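Dehydrogenase (PDB 3UOE) probably acts as a dehydrogenase, an oxidoreductase of the LDH2/MDH2 (malate/L-lactate dehydrogenase) family. Local coordinates at residues L155-L166 with I177-P187; L259-N267 with P281-I289. All blocks are in the same frame, centred on the assembly; numbering follows the deposited sequence.

Contact 1: L155-L166 with I177-P187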
# COMPACT_ATOMS: atom_id res chain seq x y z
N LEU A 155 1.87 10.36 -15.21
CA LEU A 155 2.46 9.11 -14.71
C LEU A 155 1.75 8.59 -13.46
O LEU A 155 1.10 9.34 -12.74
CB LEU A 155 3.94 9.31 -14.41
CG LEU A 155 4.80 9.74 -15.60
CD1 LEU A 155 6.15 10.27 -15.12
CD2 LEU A 155 4.95 8.60 -16.61
N ILE A 156 1.88 7.29 -13.22
CA ILE A 156 1.49 6.71 -11.94
C ILE A 156 2.68 6.83 -11.00
O ILE A 156 3.79 6.41 -11.33
CB ILE A 156 1.15 5.21 -12.08
CG1 ILE A 156 -0.21 5.04 -12.77
CG2 ILE A 156 1.19 4.52 -10.72
CD1 ILE A 156 -0.38 3.68 -13.49
N GLY A 157 2.44 7.43 -9.83
CA GLY A 157 3.50 7.64 -8.86
C GLY A 157 3.16 7.03 -7.51
O GLY A 157 2.08 7.28 -6.96
N ILE A 158 4.07 6.21 -7.00
CA ILE A 158 3.90 5.56 -5.71
C ILE A 158 5.07 5.97 -4.82
O ILE A 158 6.23 5.82 -5.21
CB ILE A 158 3.84 4.04 -5.86
CG1 ILE A 158 2.70 3.67 -6.81
CG2 ILE A 158 3.70 3.34 -4.50
CD1 ILE A 158 2.54 2.20 -7.04
N VAL A 159 4.75 6.51 -3.65
CA VAL A 159 5.76 7.11 -2.79
C VAL A 159 5.66 6.60 -1.37
O VAL A 159 4.55 6.45 -0.84
CB VAL A 159 5.65 8.63 -2.78
CG1 VAL A 159 6.99 9.26 -2.41
CG2 VAL A 159 5.18 9.13 -4.14
N MSE A 160 6.81 6.32 -0.76
CA MSE A 160 6.89 5.86 0.62
C MSE A 160 8.05 6.52 1.32
O MSE A 160 9.06 6.87 0.70
CB MSE A 160 7.11 4.34 0.68
CG MSE A 160 5.87 3.51 0.50
SE MSE A 160 6.32 1.69 -0.07
CE MSE A 160 7.73 1.27 1.21
N SER A 161 7.92 6.69 2.63
CA SER A 161 8.98 7.25 3.44
C SER A 161 8.81 6.68 4.83
O SER A 161 7.68 6.46 5.28
CB SER A 161 8.86 8.78 3.47
OG SER A 161 10.01 9.40 4.04
N THR A 162 9.92 6.42 5.50
CA THR A 162 9.89 5.95 6.88
C THR A 162 10.29 7.06 7.86
O THR A 162 10.51 8.21 7.46
CB THR A 162 10.79 4.72 7.07
OG1 THR A 162 12.14 5.06 6.71
CG2 THR A 162 10.29 3.55 6.22
N SER A 163 10.38 6.71 9.14
CA SER A 163 10.60 7.71 10.18
C SER A 163 11.18 7.11 11.46
O SER A 163 11.48 5.93 11.51
CB SER A 163 9.27 8.37 10.54
OG SER A 163 8.51 7.50 11.36
N GLU A 164 11.34 7.96 12.48
CA GLU A 164 11.64 7.50 13.83
C GLU A 164 10.55 6.52 14.26
O GLU A 164 9.39 6.66 13.86
CB GLU A 164 11.64 8.67 14.82
CG GLU A 164 12.88 9.55 14.83
CD GLU A 164 12.83 10.67 13.80
OE1 GLU A 164 12.04 10.57 12.83
OE2 GLU A 164 13.58 11.67 13.97
N ALA A 165 10.94 5.54 15.06
CA ALA A 165 9.99 4.61 15.65
C ALA A 165 8.98 5.37 16.50
O ALA A 165 9.31 5.89 17.56
CB ALA A 165 10.73 3.57 16.49
N LEU A 166 7.74 5.46 16.03
CA LEU A 166 6.72 6.22 16.74
C LEU A 166 5.44 5.43 16.95
O LEU A 166 4.55 5.85 17.69
CB LEU A 166 6.39 7.50 15.98
CG LEU A 166 7.57 8.48 15.87
CD1 LEU A 166 7.28 9.55 14.83
CD2 LEU A 166 7.91 9.08 17.24
N ILE A 177 7.86 1.06 14.97
CA ILE A 177 7.58 1.23 13.55
C ILE A 177 7.40 2.72 13.27
O ILE A 177 6.94 3.47 14.15
CB ILE A 177 6.29 0.44 13.16
CG1 ILE A 177 6.46 -1.05 13.52
CG2 ILE A 177 5.93 0.61 11.69
CD1 ILE A 177 5.14 -1.82 13.60
N GLY A 178 7.75 3.16 12.07
CA GLY A 178 7.60 4.56 11.71
C GLY A 178 6.16 4.90 11.35
O GLY A 178 5.32 3.99 11.25
N THR A 179 5.87 6.18 11.16
CA THR A 179 4.53 6.59 10.74
C THR A 179 4.25 6.14 9.30
O THR A 179 3.09 6.04 8.90
CB THR A 179 4.31 8.11 10.89
OG1 THR A 179 5.36 8.81 10.22
CG2 THR A 179 4.30 8.50 12.36
N ASN A 180 5.32 5.91 8.54
CA ASN A 180 5.28 5.19 7.25
C ASN A 180 4.10 5.47 6.33
O ASN A 180 3.27 4.58 6.09
CB ASN A 180 5.41 3.68 7.46
CG ASN A 180 6.68 3.32 8.19
OD1 ASN A 180 7.49 4.20 8.52
ND2 ASN A 180 6.87 2.03 8.45
N PRO A 181 4.04 6.68 5.79
CA PRO A 181 3.01 7.03 4.81
C PRO A 181 3.30 6.38 3.46
O PRO A 181 4.47 6.14 3.10
CB PRO A 181 3.15 8.55 4.67
CG PRO A 181 4.37 8.95 5.44
CD PRO A 181 5.06 7.72 5.93
N VAL A 182 2.24 6.11 2.72
CA VAL A 182 2.35 5.81 1.31
C VAL A 182 1.42 6.73 0.53
O VAL A 182 0.29 6.97 0.95
CB VAL A 182 2.01 4.35 1.01
CG1 VAL A 182 0.62 4.01 1.55
CG2 VAL A 182 2.09 4.09 -0.49
N ALA A 183 1.90 7.26 -0.58
CA ALA A 183 1.06 8.08 -1.45
C ALA A 183 0.97 7.47 -2.86
O ALA A 183 1.95 6.93 -3.38
CB ALA A 183 1.58 9.50 -1.51
N ILE A 184 -0.21 7.55 -3.46
CA ILE A 184 -0.42 7.02 -4.80
C ILE A 184 -1.09 8.05 -5.71
O ILE A 184 -2.21 8.49 -5.45
CB ILE A 184 -1.23 5.71 -4.79
CG1 ILE A 184 -0.53 4.66 -3.92
CG2 ILE A 184 -1.42 5.17 -6.20
CD1 ILE A 184 -1.30 3.35 -3.79
N GLY A 185 -0.40 8.43 -6.78
CA GLY A 185 -0.95 9.36 -7.75
C GLY A 185 -1.30 8.66 -9.05
O GLY A 185 -0.49 7.92 -9.61
N ILE A 186 -2.51 8.89 -9.54
CA ILE A 186 -2.94 8.25 -10.77
C ILE A 186 -3.60 9.26 -11.70
O ILE A 186 -4.53 9.96 -11.31
CB ILE A 186 -3.89 7.06 -10.49
CG1 ILE A 186 -3.20 6.05 -9.55
CG2 ILE A 186 -4.30 6.39 -11.78
CD1 ILE A 186 -4.02 4.82 -9.22
N PRO A 187 -3.09 9.37 -12.94
CA PRO A 187 -3.69 10.32 -13.87
C PRO A 187 -5.18 10.02 -14.06
O PRO A 187 -5.58 8.86 -14.24
CB PRO A 187 -2.92 10.08 -15.18
CG PRO A 187 -1.61 9.52 -14.74
CD PRO A 187 -1.87 8.73 -13.49

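Contact 2: L259-N267 with P281-I289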
# COMPACT_ATOMS: atom_id res chain seq x y z
N LEU A 259 10.23 -2.79 3.13
CA LEU A 259 10.55 -2.43 1.75
C LEU A 259 11.53 -1.26 1.72
O LEU A 259 12.54 -1.31 1.01
CB LEU A 259 9.29 -2.09 0.95
CG LEU A 259 8.31 -3.24 0.70
CD1 LEU A 259 6.93 -2.70 0.35
CD2 LEU A 259 8.83 -4.15 -0.41
N VAL A 260 11.26 -0.22 2.50
CA VAL A 260 12.14 0.94 2.48
C VAL A 260 13.58 0.58 2.88
O VAL A 260 14.52 0.90 2.16
CB VAL A 260 11.60 2.10 3.33
CG1 VAL A 260 12.59 3.24 3.35
CG2 VAL A 260 10.27 2.57 2.77
N ALA A 261 13.73 -0.09 4.02
CA ALA A 261 15.04 -0.51 4.50
C ALA A 261 15.76 -1.36 3.47
O ALA A 261 16.90 -1.08 3.11
CB ALA A 261 14.91 -1.29 5.82
N ALA A 262 15.10 -2.43 3.02
CA ALA A 262 15.71 -3.38 2.09
C ALA A 262 16.23 -2.71 0.84
O ALA A 262 17.33 -3.00 0.40
CB ALA A 262 14.71 -4.46 1.72
N LEU A 263 15.43 -1.82 0.27
CA LEU A 263 15.76 -1.22 -1.02
C LEU A 263 16.59 0.05 -0.92
O LEU A 263 17.55 0.23 -1.68
CB LEU A 263 14.49 -0.99 -1.84
CG LEU A 263 13.70 -2.29 -2.08
CD1 LEU A 263 12.36 -2.03 -2.78
CD2 LEU A 263 14.56 -3.26 -2.88
N ALA A 264 16.22 0.94 0.01
CA ALA A 264 16.93 2.20 0.19
C ALA A 264 18.21 2.02 0.99
O ALA A 264 19.14 2.83 0.88
CB ALA A 264 16.03 3.24 0.86
N GLY A 265 18.25 0.97 1.81
CA GLY A 265 19.39 0.72 2.68
C GLY A 265 19.47 1.78 3.77
O GLY A 265 20.54 2.19 4.19
N SER A 266 18.31 2.23 4.21
CA SER A 266 18.23 3.15 5.33
C SER A 266 18.08 2.30 6.59
O SER A 266 18.01 1.07 6.50
CB SER A 266 17.01 4.05 5.17
OG SER A 266 15.86 3.28 4.81
N ASN A 267 18.03 2.93 7.75
CA ASN A 267 17.87 2.20 8.99
C ASN A 267 16.41 1.88 9.34
O ASN A 267 15.49 2.63 9.00
CB ASN A 267 18.55 2.95 10.14
CG ASN A 267 20.06 2.91 10.01
OD1 ASN A 267 20.68 3.88 9.59
ND2 ASN A 267 20.65 1.78 10.34
N PRO A 281 22.18 12.52 12.16
CA PRO A 281 21.96 12.36 10.71
C PRO A 281 20.55 11.85 10.45
O PRO A 281 20.06 11.01 11.19
CB PRO A 281 23.00 11.29 10.32
CG PRO A 281 24.09 11.42 11.35
CD PRO A 281 23.39 11.82 12.63
N ALA A 282 19.88 12.37 9.43
CA ALA A 282 18.62 11.77 9.00
C ALA A 282 18.94 10.43 8.33
O ALA A 282 19.66 10.40 7.33
CB ALA A 282 17.90 12.71 8.06
N ASN A 283 18.45 9.33 8.89
CA ASN A 283 18.82 8.00 8.39
C ASN A 283 17.61 7.11 8.06
O ASN A 283 17.70 5.88 8.09
CB ASN A 283 19.75 7.28 9.37
CG ASN A 283 19.12 7.10 10.74
OD1 ASN A 283 18.13 7.74 11.06
ND2 ASN A 283 19.69 6.20 11.54
N LYS A 284 16.48 7.75 7.78
CA LYS A 284 15.30 7.07 7.28
C LYS A 284 15.45 6.89 5.76
O LYS A 284 16.44 7.35 5.17
CB LYS A 284 14.03 7.88 7.64
CG LYS A 284 13.53 8.83 6.57
CD LYS A 284 14.50 9.94 6.27
CE LYS A 284 14.30 10.48 4.85
NZ LYS A 284 13.40 11.64 4.81
N GLY A 285 14.49 6.21 5.13
CA GLY A 285 14.56 5.99 3.69
C GLY A 285 13.28 6.41 2.99
O GLY A 285 12.26 6.65 3.63
N ASP A 286 13.35 6.50 1.66
CA ASP A 286 12.20 6.85 0.83
C ASP A 286 12.28 6.05 -0.46
O ASP A 286 13.36 5.76 -0.95
CB ASP A 286 12.18 8.34 0.48
CG ASP A 286 12.86 9.20 1.53
OD1 ASP A 286 14.11 9.27 1.52
OD2 ASP A 286 12.15 9.79 2.38
N LEU A 287 11.11 5.71 -0.98
CA LEU A 287 10.98 4.99 -2.22
C LEU A 287 10.03 5.76 -3.13
O LEU A 287 8.98 6.25 -2.68
CB LEU A 287 10.42 3.59 -2.00
CG LEU A 287 11.26 2.60 -1.20
CD1 LEU A 287 10.50 1.27 -1.01
CD2 LEU A 287 12.62 2.38 -1.87
N LEU A 288 10.42 5.86 -4.39
CA LEU A 288 9.57 6.40 -5.43
C LEU A 288 9.47 5.38 -6.56
O LEU A 288 10.48 4.95 -7.11
CB LEU A 288 10.14 7.72 -5.96
CG LEU A 288 9.43 8.28 -7.19
CD1 LEU A 288 8.01 8.74 -6.84
CD2 LEU A 288 10.22 9.41 -7.83
N ILE A 289 8.26 4.96 -6.88
CA ILE A 289 8.05 4.07 -8.01
C ILE A 289 7.21 4.78 -9.04
O ILE A 289 6.10 5.23 -8.75
CB ILE A 289 7.31 2.80 -7.60
CG1 ILE A 289 8.20 1.94 -6.70
CG2 ILE A 289 6.87 2.01 -8.83
CD1 ILE A 289 7.42 1.09 -5.74

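Contact 1: L155-L166 with I177-P187
Gly157 pairs with Gly185, and Val159 with Ala183, as the hydrogen-bonded pairs of an antiparallel ladder joining strands 156-161 and 182-186, neighbours in the mixed central sheet; the two strand axes lie 169° apart, close to antiparallel. Of the four ladder bonds the shortest is Gly185 N to Gly157 O (2.7 Å).

Apolar contacts accompany the non-hydrogen-bonded pairs. Ile158 CG1 and Ile184 CG2 stand 4.4 Å apart, whereas CG of Met160, a selenomethionine, approaches Val182 CG2 to 4.0 Å. With CG1 of Val182 wedged between its own backbone N and carbonyl carbon (chi1 55°), CG2 is left beside the ladder, 3.4 Å from Val159 O. The Met160 chain bends at chi3 and leads off to Ile256 and Val260 of helix 246-264. Ala255 of the second subunit packs on Ile184.

Past the strands polar groups join in. Leu166 N bonds Ile177 O at 2.9 Å. The amide of Asn180 packs OD1 against Thr162, 3.4 Å from its CA, while ND2 bonds Gly253 O and Glu257 OE1. The hydroxyl of Ser163 links the two segments: OG accepts from Thr179 N (3.0 Å, 152°) and donates to Glu164 O of its own segment (2.8 Å).

Contact 2: L259-N267 with P281-I289
Leu287 of strand 285-291 drives its isobutyl group against the last turns of helix 246-264, an alpha/beta layer contact in which the helix segment crosses the strand segment at 85°, 7.5 Å from axis to axis. This is the broad buried part, and Leu287 gives more surface to it than any other residue. CG of Leu287 stands anti to its carbonyl carbon (chi1 -65°), and the fork it carries straddles the helix surface: CD1 lies 4.0 Å from Val260 CG2 and also meets Leu259, while CD2 comes within 3.9 Å of Leu263 CB and brushes Ala264. Leu263 crosses the leucine at about a right angle, but the Val260 side chain lies alongside, pointing the other way. A serine in place of Leu287 would probably open a gap between helix and sheet, leaving Val260 and Leu263 without their common apolar partner.

Packing is tightest at Gly285, where Val260 CG1 sits 3.3 Å from the carbonyl C of the glycine. A side chain could hardly fit: a CB built on Gly285 would fall 2.6 Å from Val260 CG1 and would also collide with Ser266 OG.

Toward the partly exposed end, after Gly265 has left the helix with positive phi, apolar contact gives way to two asparagines. Asn267 N donates to Asn283 O at 3.0 Å, which ties the two loops by their backbones. Their side chains are less firmly joined. They cross at about a right angle with amide planes 50° apart, and Asn283 has other commitments, its OD1 accepting from Asn273 N and its ND2 donating to Asp271 O. What remains between the two amides is a weak hydrogen bond from Asn283 ND2 to Asn267 OD1, 3.2 Å long.

Contacts 1 and 2 follow one another along the chain, their centres 11 Å apart, and share the central sheet: strand 156-161 lies between strands 182-186 and 285-291. Backbone pairing continues across this second edge, with Ile158 O 2.8 Å from Ile289 N. Side chains add to it, since Ser161 OG and Asp286 OD2 are 2.7 Å apart, a probable hydrogen bond, and Gly285 N bonds Thr162 OG1. On the helix side, Met160 CE packs 3.3 Å from Val260 CG2, which carries the bent selenomethionine of contact 1 onto the helix of contact 2. The dimer connects them again: Leu259 of contact 2 packs on Ile156 of the second subunit, while Ile156 and Ile186 of contact 1 meet Leu259 of that subunit.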